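Local coordinates for RNA-binding protein with serine-rich domain 1 (Homo sapiens, PDB 4A8X), which takes part in pre- and post-splicing mRNP complexes as an auxiliary component of the exon junction complex, and carries an RNA recognition motif required to form the ASAP complex, at residues A[4-15]-A[72-83]; A[28-37]-A[49-59]. One frame throughout, in Å; residues are numbered along the deposited sequence.

Contact 1 (A[4-15]-A[72-83])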
loop_
_atom_site.group_PDB
_atom_site.type_symbol
_atom_site.label_atom_id
_atom_site.label_comp_id
_atom_site.label_asym_id
_atom_site.label_seq_id
_atom_site.Cartn_x
_atom_site.Cartn_y
_atom_site.Cartn_z
ATOM N N PRO A 4 8.753 28.029 -8.302
ATOM C CA PRO A 4 9.511 26.900 -7.747
ATOM C C PRO A 4 9.585 25.729 -8.715
ATOM O O PRO A 4 8.675 25.571 -9.533
ATOM C CB PRO A 4 8.658 26.477 -6.565
ATOM C CG PRO A 4 7.248 26.838 -6.960
ATOM C CD PRO A 4 7.405 28.138 -7.707
ATOM N N THR A 5 10.620 24.903 -8.585
ATOM C CA THR A 5 10.727 23.644 -9.339
ATOM C C THR A 5 10.688 22.385 -8.460
ATOM O O THR A 5 10.608 21.267 -8.973
ATOM C CB THR A 5 12.045 23.611 -10.092
ATOM O OG1 THR A 5 13.097 23.857 -9.165
ATOM C CG2 THR A 5 12.089 24.698 -11.206
ATOM N N LYS A 6 10.741 22.562 -7.145
ATOM C CA LYS A 6 10.796 21.429 -6.220
ATOM C C LYS A 6 9.436 21.210 -5.566
ATOM O O LYS A 6 8.781 22.167 -5.156
ATOM C CB LYS A 6 11.861 21.682 -5.162
ATOM C CG LYS A 6 12.106 20.463 -4.233
ATOM C CD LYS A 6 13.024 20.839 -3.031
ATOM C CE LYS A 6 14.361 21.374 -3.465
ATOM N NZ LYS A 6 15.143 21.892 -2.306
ATOM N N VAL A 7 9.018 19.960 -5.445
ATOM C CA VAL A 7 7.737 19.639 -4.818
ATOM C C VAL A 7 7.903 18.582 -3.699
ATOM O O VAL A 7 8.739 17.668 -3.821
ATOM C CB VAL A 7 6.700 19.114 -5.856
ATOM C CG1 VAL A 7 6.549 20.097 -7.071
ATOM C CG2 VAL A 7 7.062 17.743 -6.342
ATOM N N HIS A 8 7.115 18.723 -2.625
ATOM C CA HIS A 8 7.054 17.720 -1.544
ATOM C C HIS A 8 5.850 16.816 -1.818
ATOM O O HIS A 8 4.732 17.289 -2.040
ATOM C CB HIS A 8 6.897 18.416 -0.181
ATOM C CG HIS A 8 6.697 17.477 0.975
ATOM N ND1 HIS A 8 5.458 16.990 1.328
ATOM C CD2 HIS A 8 7.575 16.962 1.871
ATOM C CE1 HIS A 8 5.578 16.221 2.405
ATOM N NE2 HIS A 8 6.853 16.176 2.749
ATOM N N ILE A 9 6.083 15.527 -1.835
ATOM C CA ILE A 9 5.022 14.534 -1.970
ATOM C C ILE A 9 4.790 13.840 -0.626
ATOM O O ILE A 9 5.725 13.283 -0.052
ATOM C CB ILE A 9 5.413 13.441 -3.002
ATOM C CG1 ILE A 9 5.858 14.063 -4.325
ATOM C CG2 ILE A 9 4.277 12.459 -3.210
ATOM C CD1 ILE A 9 4.872 15.094 -4.914
ATOM N N GLY A 10 3.548 13.872 -0.138
ATOM C CA GLY A 10 3.220 13.366 1.187
ATOM C C GLY A 10 2.226 12.209 1.151
ATOM O O GLY A 10 1.548 11.986 0.142
ATOM N N ARG A 11 2.151 11.487 2.264
ATOM C CA ARG A 11 1.214 10.369 2.444
ATOM C C ARG A 11 1.530 9.163 1.545
ATOM O O ARG A 11 0.643 8.485 1.051
ATOM C CB ARG A 11 -0.229 10.846 2.217
ATOM C CG ARG A 11 -0.762 11.868 3.249
ATOM C CD ARG A 11 -1.026 11.231 4.645
ATOM N NE ARG A 11 -2.056 10.173 4.629
ATOM C CZ ARG A 11 -2.131 9.155 5.498
ATOM N NH1 ARG A 11 -1.241 9.028 6.482
ATOM N NH2 ARG A 11 -3.094 8.240 5.373
ATOM N N LEU A 12 2.803 8.900 1.336
ATOM C CA LEU A 12 3.217 7.756 0.553
ATOM C C LEU A 12 3.074 6.525 1.428
ATOM O O LEU A 12 3.560 6.534 2.575
ATOM C CB LEU A 12 4.680 7.923 0.112
ATOM C CG LEU A 12 4.979 9.073 -0.867
ATOM C CD1 LEU A 12 6.477 9.145 -1.279
ATOM C CD2 LEU A 12 4.115 8.938 -2.141
ATOM N N THR A 13 2.429 5.470 0.927
ATOM C CA THR A 13 2.388 4.230 1.684
ATOM C C THR A 13 3.766 3.594 1.858
ATOM O O THR A 13 4.726 3.934 1.144
ATOM C CB THR A 13 1.432 3.185 1.104
ATOM O OG1 THR A 13 2.063 2.521 0.034
ATOM C CG2 THR A 13 0.112 3.810 0.664
ATOM N N ARG A 14 3.852 2.654 2.815
ATOM C CA ARG A 14 5.067 1.891 3.048
ATOM C C ARG A 14 5.461 0.960 1.883
ATOM O O ARG A 14 6.551 0.409 1.866
ATOM C CB ARG A 14 4.895 1.121 4.370
ATOM C CG ARG A 14 6.048 0.257 4.838
ATOM C CD ARG A 14 5.909 0.077 6.365
ATOM N NE ARG A 14 6.182 1.338 7.055
ATOM C CZ ARG A 14 5.862 1.595 8.318
ATOM N NH1 ARG A 14 5.229 0.687 9.064
ATOM N NH2 ARG A 14 6.174 2.769 8.840
ATOM N N ASN A 15 4.570 0.740 0.912
ATOM C CA ASN A 15 4.947 -0.014 -0.285
ATOM C C ASN A 15 5.709 0.856 -1.325
ATOM O O ASN A 15 6.335 0.319 -2.242
ATOM C CB ASN A 15 3.698 -0.563 -1.027
ATOM C CG ASN A 15 3.025 -1.697 -0.319
ATOM O OD1 ASN A 15 3.669 -2.563 0.288
ATOM N ND2 ASN A 15 1.703 -1.722 -0.398
ATOM N N ILE A 72 -1.672 7.189 -4.948
ATOM C CA ILE A 72 -0.558 6.270 -5.162
ATOM C C ILE A 72 -0.693 5.084 -4.186
ATOM O O ILE A 72 -0.860 5.285 -2.972
ATOM C CB ILE A 72 0.820 6.950 -4.989
ATOM C CG1 ILE A 72 1.004 8.185 -5.914
ATOM C CG2 ILE A 72 1.953 5.885 -5.221
ATOM C CD1 ILE A 72 2.415 8.871 -5.839
ATOM N N ASP A 73 -0.646 3.882 -4.737
ATOM C CA ASP A 73 -0.882 2.632 -4.009
ATOM C C ASP A 73 -2.105 2.672 -3.109
ATOM O O ASP A 73 -2.019 2.311 -1.919
ATOM C CB ASP A 73 0.351 2.247 -3.170
ATOM C CG ASP A 73 0.248 0.858 -2.596
ATOM O OD1 ASP A 73 -0.369 -0.028 -3.237
ATOM O OD2 ASP A 73 0.791 0.656 -1.476
ATOM N N GLY A 74 -3.227 3.150 -3.653
ATOM C CA GLY A 74 -4.514 3.068 -2.995
ATOM C C GLY A 74 -4.746 4.123 -1.945
ATOM O O GLY A 74 -5.704 4.048 -1.190
ATOM N N GLN A 75 -3.859 5.104 -1.889
ATOM C CA GLN A 75 -3.933 6.149 -0.891
ATOM C C GLN A 75 -3.827 7.533 -1.547
ATOM O O GLN A 75 -3.001 7.766 -2.435
ATOM C CB GLN A 75 -2.802 5.963 0.146
ATOM C CG GLN A 75 -2.885 6.910 1.329
ATOM C CD GLN A 75 -2.173 6.343 2.529
ATOM O OE1 GLN A 75 -2.704 5.460 3.224
ATOM N NE2 GLN A 75 -0.931 6.800 2.752
ATOM N N GLU A 76 -4.674 8.453 -1.110
ATOM C CA GLU A 76 -4.596 9.833 -1.566
ATOM C C GLU A 76 -3.321 10.544 -1.049
ATOM O O GLU A 76 -2.948 10.416 0.121
ATOM C CB GLU A 76 -5.857 10.583 -1.191
ATOM C CG GLU A 76 -5.885 12.028 -1.673
ATOM C CD GLU A 76 -7.231 12.734 -1.463
ATOM O OE1 GLU A 76 -8.303 12.071 -1.540
ATOM O OE2 GLU A 76 -7.194 13.965 -1.236
ATOM N N ILE A 77 -2.617 11.247 -1.947
ATOM C CA ILE A 77 -1.327 11.881 -1.590
ATOM C C ILE A 77 -1.468 13.407 -1.644
ATOM O O ILE A 77 -2.443 13.928 -2.174
ATOM C CB ILE A 77 -0.164 11.496 -2.559
ATOM C CG1 ILE A 77 -0.487 11.971 -3.975
ATOM C CG2 ILE A 77 0.120 9.967 -2.560
ATOM C CD1 ILE A 77 0.753 12.208 -4.815
ATOM N N THR A 78 -0.521 14.100 -1.045
ATOM C CA THR A 78 -0.448 15.568 -1.108
ATOM C C THR A 78 0.757 15.942 -1.994
ATOM O O THR A 78 1.731 15.201 -2.054
ATOM C CB THR A 78 -0.243 16.192 0.277
ATOM O OG1 THR A 78 0.980 15.708 0.876
ATOM C CG2 THR A 78 -1.434 15.871 1.197
ATOM N N ALA A 79 0.664 17.060 -2.692
ATOM C CA ALA A 79 1.778 17.564 -3.495
ATOM C C ALA A 79 1.834 19.075 -3.316
ATOM O O ALA A 79 0.828 19.768 -3.504
ATOM C CB ALA A 79 1.611 17.186 -4.961
ATOM N N THR A 80 2.978 19.587 -2.875
ATOM C CA THR A 80 3.051 21.011 -2.570
ATOM C C THR A 80 4.406 21.593 -2.953
ATOM O O THR A 80 5.448 20.952 -2.802
ATOM C CB THR A 80 2.791 21.298 -1.061
ATOM O OG1 THR A 80 4.003 21.131 -0.351
ATOM C CG2 THR A 80 1.783 20.342 -0.473
ATOM N N ALA A 81 4.402 22.829 -3.419
ATOM C CA ALA A 81 5.642 23.477 -3.836
ATOM C C ALA A 81 6.519 23.753 -2.648
ATOM O O ALA A 81 6.048 24.077 -1.553
ATOM C CB ALA A 81 5.352 24.809 -4.570
ATOM N N VAL A 82 7.813 23.680 -2.869
ATOM C CA VAL A 82 8.771 23.911 -1.808
ATOM C C VAL A 82 9.875 24.835 -2.243
ATOM O O VAL A 82 10.497 24.633 -3.286
ATOM C CB VAL A 82 9.420 22.576 -1.388
ATOM C CG1 VAL A 82 10.672 22.824 -0.494
ATOM C CG2 VAL A 82 8.384 21.719 -0.706
ATOM N N LEU A 83 10.128 25.855 -1.427
ATOM C CA LEU A 83 11.230 26.767 -1.648
ATOM C C LEU A 83 12.196 26.629 -0.471
ATOM O O LEU A 83 12.039 27.298 0.556
ATOM C CB LEU A 83 10.724 28.217 -1.744
ATOM C CG LEU A 83 9.919 28.632 -2.976
ATOM C CD1 LEU A 83 9.277 29.986 -2.763
ATOM C CD2 LEU A 83 10.787 28.684 -4.217
HETATM O O HOH W 1 11.337 25.159 -6.005
HETATM O O HOH W 2 13.284 24.437 -3.195
HETATM O O HOH W 3 2.966 17.581 0.178
HETATM O O HOH W 4 0.823 6.757 -1.140
HETATM O O HOH W 5 -4.042 10.431 2.494
#
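His8 and Thr80 form a hydrogen-bonded pair at the middle of an antiparallel ladder between strands 6-10 and 75-82, the first and last strands of this RRM fold, adjacent in its sheet. His8 N gives a nearly straight bond to Thr80 O (2.8 Å), and Thr80 N returns one to His8 O; Gly10 and Thr78 repeat the exchange. A water collects His8 O, His8 ND1 and Thr78 OG1, meeting the imidazole at its edge. The face bearing Val7, Ile9 and Ala79 packs on Leu64 and Phe25 of the two helices.

Past the ladder, a side chain, a water and a carboxylate take over. Gln75 NE2 bonds Arg11 O at 2.9 Å, approaching from above the carbonyl plane, and its amide stacks on the Arg11 guanidinium with the planes 15° apart. Another water joins Arg11 O, Thr13 N and Ile72 O. Asp73, in a type I' turn, has CG anti to its N (chi1 -170°), which carries the carboxylate across to 4-15; its OD1 bonds the backbone of another protein's chain. Asp73 OD2 is gripped twice: Thr13 OG1 takes its anti lone pair at 2.7 Å, and Asn15 ND2 comes in on the syn side at 2.8 Å.

Contact 2 (A[28-37]-A[49-59]); sequences YGKIKMIDMP and YAYVEFENPDE
Glu59 reaches back from the first turn of helix 57-67 to the 28-37 segment, where its OE2 accepts a straight bond from Lys30 N (2.9 Å, 166°), met from above the carboxylate plane. The other oxygen, OE1, takes the Asn56 N-H, while Asn56 OD1 accepts from Glu59 N at 3.0 Å: a capping box at the helix start. With its CG anti to the carbonyl carbon (chi1 -76°) and the chain extended beyond, Glu59 lies against Gly29, where a CB would collide with Glu59 CG. Cut back to an alanine, this position would probably leave Lys30 N and Asn56 N without their carboxylate acceptor, untying the helix start from the turn at Gly29.

Next comes the hairpin of strands 31-39 and 46-54. Glu53 O accepts from Lys32 N at 2.8 Å and more weakly from Met33 N, which makes a classic beta bulge; beyond it Asp35 and Tyr51 exchange bonds in regular antiparallel register. Alongside, the Lys32 and Glu53 chains run the same way, Lys32 CD to Glu53 OE1 3.5 Å, but their charged ends stay 5.0 Å apart (Lys32 NZ to Glu53 OE1).

Packing completes the join. Ile31 CD1 meets Val52 CG1 at 3.7 Å, Ile31 CG1 lies near Phe54 CE1, and Val52 CG1 sits over one face of the Phe54 ring toward the rim. Helix 18-26 touches Ile31, Val52 and Met36, while Phe54 leans on Ala60 and Ala63. At the far end the Pro37 and Tyr49 side chains cross at about a right angle, Pro37 CG 3.6 Å from Tyr49 OH.

The chemistry thus divides: one carboxylate ties turn and helix start together, backbone bonds fix the hairpin's register, and apolar groups anchor it to the helices.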
loop_
_atom_site.group_PDB
_atom_site.type_symbol
_atom_site.label_atom_id
_atom_site.label_comp_id
_atom_site.label_asym_id
_atom_site.label_seq_id
_atom_site.Cartn_x
_atom_site.Cartn_y
_atom_site.Cartn_z
ATOM N N TYR A 28 5.400 13.908 -15.630
ATOM C CA TYR A 28 5.081 15.338 -15.649
ATOM C C TYR A 28 6.277 16.213 -16.058
ATOM O O TYR A 28 6.125 17.424 -16.213
ATOM C CB TYR A 28 4.439 15.804 -14.306
ATOM C CG TYR A 28 3.221 14.980 -14.016
ATOM C CD1 TYR A 28 2.069 15.151 -14.745
ATOM C CD2 TYR A 28 3.236 13.967 -13.044
ATOM C CE1 TYR A 28 0.944 14.372 -14.539
ATOM C CE2 TYR A 28 2.111 13.159 -12.845
ATOM C CZ TYR A 28 0.967 13.382 -13.578
ATOM O OH TYR A 28 -0.157 12.610 -13.401
ATOM N N GLY A 29 7.454 15.613 -16.233
ATOM C CA GLY A 29 8.611 16.385 -16.635
ATOM C C GLY A 29 9.887 15.663 -16.299
ATOM O O GLY A 29 9.860 14.557 -15.780
ATOM N N LYS A 30 11.003 16.305 -16.600
ATOM C CA LYS A 30 12.317 15.761 -16.335
ATOM C C LYS A 30 12.709 16.018 -14.885
ATOM O O LYS A 30 12.740 17.157 -14.436
ATOM C CB LYS A 30 13.355 16.449 -17.215
ATOM C CG LYS A 30 14.698 15.783 -17.186
ATOM C CD LYS A 30 14.664 14.440 -17.905
ATOM C CE LYS A 30 16.008 13.709 -17.791
ATOM N NZ LYS A 30 16.032 12.403 -18.544
ATOM N N ILE A 31 13.043 14.952 -14.182
ATOM C CA ILE A 31 13.385 15.040 -12.776
ATOM C C ILE A 31 14.896 15.204 -12.650
ATOM O O ILE A 31 15.673 14.435 -13.217
ATOM C CB ILE A 31 12.917 13.801 -12.012
ATOM C CG1 ILE A 31 11.380 13.725 -12.065
ATOM C CG2 ILE A 31 13.397 13.890 -10.590
ATOM C CD1 ILE A 31 10.772 12.587 -11.332
ATOM N N LYS A 32 15.306 16.234 -11.924
ATOM C CA LYS A 32 16.720 16.542 -11.738
ATOM C C LYS A 32 17.266 16.007 -10.418
ATOM O O LYS A 32 18.470 15.795 -10.292
ATOM C CB LYS A 32 16.898 18.054 -11.795
ATOM C CG LYS A 32 18.250 18.530 -11.332
ATOM C CD LYS A 32 18.377 20.054 -11.437
ATOM C CE LYS A 32 19.840 20.480 -11.436
ATOM N NZ LYS A 32 20.029 21.822 -12.065
ATOM N N MET A 33 16.397 15.813 -9.424
ATOM C CA MET A 33 16.821 15.264 -8.133
ATOM C C MET A 33 15.627 14.693 -7.374
ATOM O O MET A 33 14.518 15.226 -7.491
ATOM C CB MET A 33 17.489 16.352 -7.291
ATOM C CG MET A 33 18.252 15.820 -6.095
ATOM S SD MET A 33 20.019 15.497 -6.445
ATOM C CE MET A 33 20.574 17.028 -7.205
ATOM N N ILE A 34 15.848 13.588 -6.644
ATOM C CA ILE A 34 14.857 13.047 -5.721
ATOM C C ILE A 34 15.471 12.811 -4.340
ATOM O O ILE A 34 16.634 12.391 -4.212
ATOM C CB ILE A 34 14.268 11.711 -6.202
ATOM C CG1 ILE A 34 13.686 11.852 -7.613
ATOM C CG2 ILE A 34 13.169 11.256 -5.253
ATOM C CD1 ILE A 34 12.822 10.686 -8.026
ATOM N N ASP A 35 14.699 13.102 -3.298
ATOM C CA ASP A 35 15.139 12.821 -1.932
ATOM C C ASP A 35 14.000 12.139 -1.171
ATOM O O ASP A 35 12.954 12.755 -0.927
ATOM C CB ASP A 35 15.537 14.116 -1.242
ATOM C CG ASP A 35 15.978 13.905 0.214
ATOM O OD1 ASP A 35 16.313 12.758 0.600
ATOM O OD2 ASP A 35 15.996 14.900 0.970
ATOM N N MET A 36 14.198 10.866 -0.835
ATOM C CA MET A 36 13.212 10.064 -0.146
ATOM C C MET A 36 13.856 9.451 1.135
ATOM O O MET A 36 14.383 8.344 1.123
ATOM C CB MET A 36 12.700 8.990 -1.102
ATOM C CG MET A 36 11.516 8.186 -0.621
ATOM S SD MET A 36 10.576 7.561 -2.067
ATOM C CE MET A 36 9.379 6.538 -1.239
ATOM N N PRO A 37 13.799 10.190 2.246
ATOM C CA PRO A 37 14.520 9.773 3.452
ATOM C C PRO A 37 13.946 8.473 4.019
ATOM O O PRO A 37 12.749 8.191 3.876
ATOM C CB PRO A 37 14.301 10.937 4.416
ATOM C CG PRO A 37 13.926 12.111 3.540
ATOM C CD PRO A 37 13.167 11.509 2.408
ATOM N N TYR A 49 7.352 10.181 2.691
ATOM C CA TYR A 49 7.337 11.352 1.841
ATOM C C TYR A 49 8.574 11.412 0.928
ATOM O O TYR A 49 9.548 10.682 1.146
ATOM C CB TYR A 49 7.230 12.602 2.681
ATOM C CG TYR A 49 8.435 12.908 3.532
ATOM C CD1 TYR A 49 9.526 13.576 3.014
ATOM C CD2 TYR A 49 8.475 12.505 4.867
ATOM C CE1 TYR A 49 10.646 13.859 3.817
ATOM C CE2 TYR A 49 9.568 12.783 5.672
ATOM C CZ TYR A 49 10.651 13.457 5.143
ATOM O OH TYR A 49 11.729 13.716 5.952
ATOM N N ALA A 50 8.507 12.270 -0.097
ATOM C CA ALA A 50 9.630 12.490 -0.999
ATOM C C ALA A 50 9.668 13.941 -1.484
ATOM O O ALA A 50 8.629 14.599 -1.579
ATOM C CB ALA A 50 9.545 11.559 -2.207
ATOM N N TYR A 51 10.866 14.438 -1.790
ATOM C CA TYR A 51 10.964 15.686 -2.546
ATOM C C TYR A 51 11.369 15.348 -3.974
ATOM O O TYR A 51 12.236 14.482 -4.210
ATOM C CB TYR A 51 11.980 16.633 -1.935
ATOM C CG TYR A 51 11.655 17.104 -0.553
ATOM C CD1 TYR A 51 10.969 18.296 -0.354
ATOM C CD2 TYR A 51 12.049 16.378 0.558
ATOM C CE1 TYR A 51 10.686 18.757 0.933
ATOM C CE2 TYR A 51 11.782 16.841 1.859
ATOM C CZ TYR A 51 11.091 18.035 2.020
ATOM O OH TYR A 51 10.791 18.512 3.269
ATOM N N VAL A 52 10.719 16.004 -4.926
ATOM C CA VAL A 52 11.054 15.846 -6.336
ATOM C C VAL A 52 11.340 17.228 -6.960
ATOM O O VAL A 52 10.518 18.147 -6.866
ATOM C CB VAL A 52 9.923 15.109 -7.099
ATOM C CG1 VAL A 52 10.251 15.008 -8.570
ATOM C CG2 VAL A 52 9.725 13.685 -6.504
ATOM N N GLU A 53 12.506 17.374 -7.577
ATOM C CA GLU A 53 12.862 18.636 -8.227
ATOM C C GLU A 53 12.889 18.436 -9.724
ATOM O O GLU A 53 13.587 17.549 -10.217
ATOM C CB GLU A 53 14.220 19.145 -7.733
ATOM C CG GLU A 53 14.671 20.367 -8.491
ATOM C CD GLU A 53 15.892 21.018 -7.898
ATOM O OE1 GLU A 53 17.013 20.611 -8.268
ATOM O OE2 GLU A 53 15.725 21.953 -7.081
ATOM N N PHE A 54 12.125 19.263 -10.433
ATOM C CA PHE A 54 12.032 19.187 -11.880
ATOM C C PHE A 54 12.995 20.189 -12.510
ATOM O O PHE A 54 13.565 21.043 -11.823
ATOM C CB PHE A 54 10.619 19.473 -12.352
ATOM C CG PHE A 54 9.628 18.414 -11.971
ATOM C CD1 PHE A 54 9.464 17.275 -12.777
ATOM C CD2 PHE A 54 8.862 18.542 -10.813
ATOM C CE1 PHE A 54 8.549 16.290 -12.435
ATOM C CE2 PHE A 54 7.955 17.536 -10.433
ATOM C CZ PHE A 54 7.791 16.400 -11.261
ATOM N N GLU A 55 13.166 20.070 -13.817
ATOM C CA GLU A 55 14.026 20.953 -14.578
ATOM C C GLU A 55 13.449 22.365 -14.726
ATOM O O GLU A 55 14.202 23.349 -14.833
ATOM C CB GLU A 55 14.265 20.319 -15.958
ATOM C CG GLU A 55 15.218 21.090 -16.795
ATOM C CD GLU A 55 15.394 20.515 -18.199
ATOM O OE1 GLU A 55 14.537 19.702 -18.662
ATOM O OE2 GLU A 55 16.410 20.892 -18.827
ATOM N N ASN A 56 12.129 22.488 -14.778
ATOM C CA ASN A 56 11.551 23.823 -14.935
ATOM C C ASN A 56 10.223 23.975 -14.218
ATOM O O ASN A 56 9.553 22.998 -13.908
ATOM C CB ASN A 56 11.463 24.230 -16.437
ATOM C CG ASN A 56 10.338 23.537 -17.175
ATOM O OD1 ASN A 56 9.186 23.615 -16.761
ATOM N ND2 ASN A 56 10.658 22.881 -18.291
ATOM N N PRO A 57 9.867 25.207 -13.875
ATOM C CA PRO A 57 8.656 25.471 -13.098
ATOM C C PRO A 57 7.370 24.983 -13.742
ATOM O O PRO A 57 6.454 24.639 -13.012
ATOM C CB PRO A 57 8.620 27.003 -13.006
ATOM C CG PRO A 57 10.015 27.437 -13.242
ATOM C CD PRO A 57 10.585 26.447 -14.213
ATOM N N ASP A 58 7.280 24.991 -15.068
ATOM C CA ASP A 58 6.077 24.520 -15.755
ATOM C C ASP A 58 5.819 23.043 -15.411
ATOM O O ASP A 58 4.706 22.636 -15.171
ATOM C CB ASP A 58 6.256 24.702 -17.263
ATOM C CG ASP A 58 6.402 26.178 -17.657
ATOM O OD1 ASP A 58 5.693 27.008 -17.060
ATOM O OD2 ASP A 58 7.214 26.512 -18.543
ATOM N N GLU A 59 6.864 22.251 -15.399
ATOM C CA GLU A 59 6.741 20.846 -15.053
ATOM C C GLU A 59 6.253 20.654 -13.600
ATOM O O GLU A 59 5.309 19.890 -13.341
ATOM C CB GLU A 59 8.098 20.188 -15.229
ATOM C CG GLU A 59 8.480 19.920 -16.667
ATOM C CD GLU A 59 9.956 19.664 -16.788
ATOM O OE1 GLU A 59 10.707 20.166 -15.927
ATOM O OE2 GLU A 59 10.373 18.941 -17.712
HETATM O O HOH W 6 10.629 9.208 3.106
#

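In the fold
Contacts 1 and 2 are neighbouring parts of one RRM sheet, their centres about 11 Å apart. Strands 6-10 and 46-54 run side by side, and the probable hydrogen bonds Ile9 N to Ala50 O and Val7 N to Val52 O, both 2.7 Å, join the two ladders. In sequence, contact 2 falls wholly within the stretch between the two halves of contact 1. His8 of contact 1 meets both Tyr51, edge-to-face, and Tyr49 of contact 2 on the sheet face away from the helices, the surface RRMs commonly use for RNA. At the turn end of contact 1, Ile72 pairs with a strand of another protein's chain, so the sheet runs on across the interface.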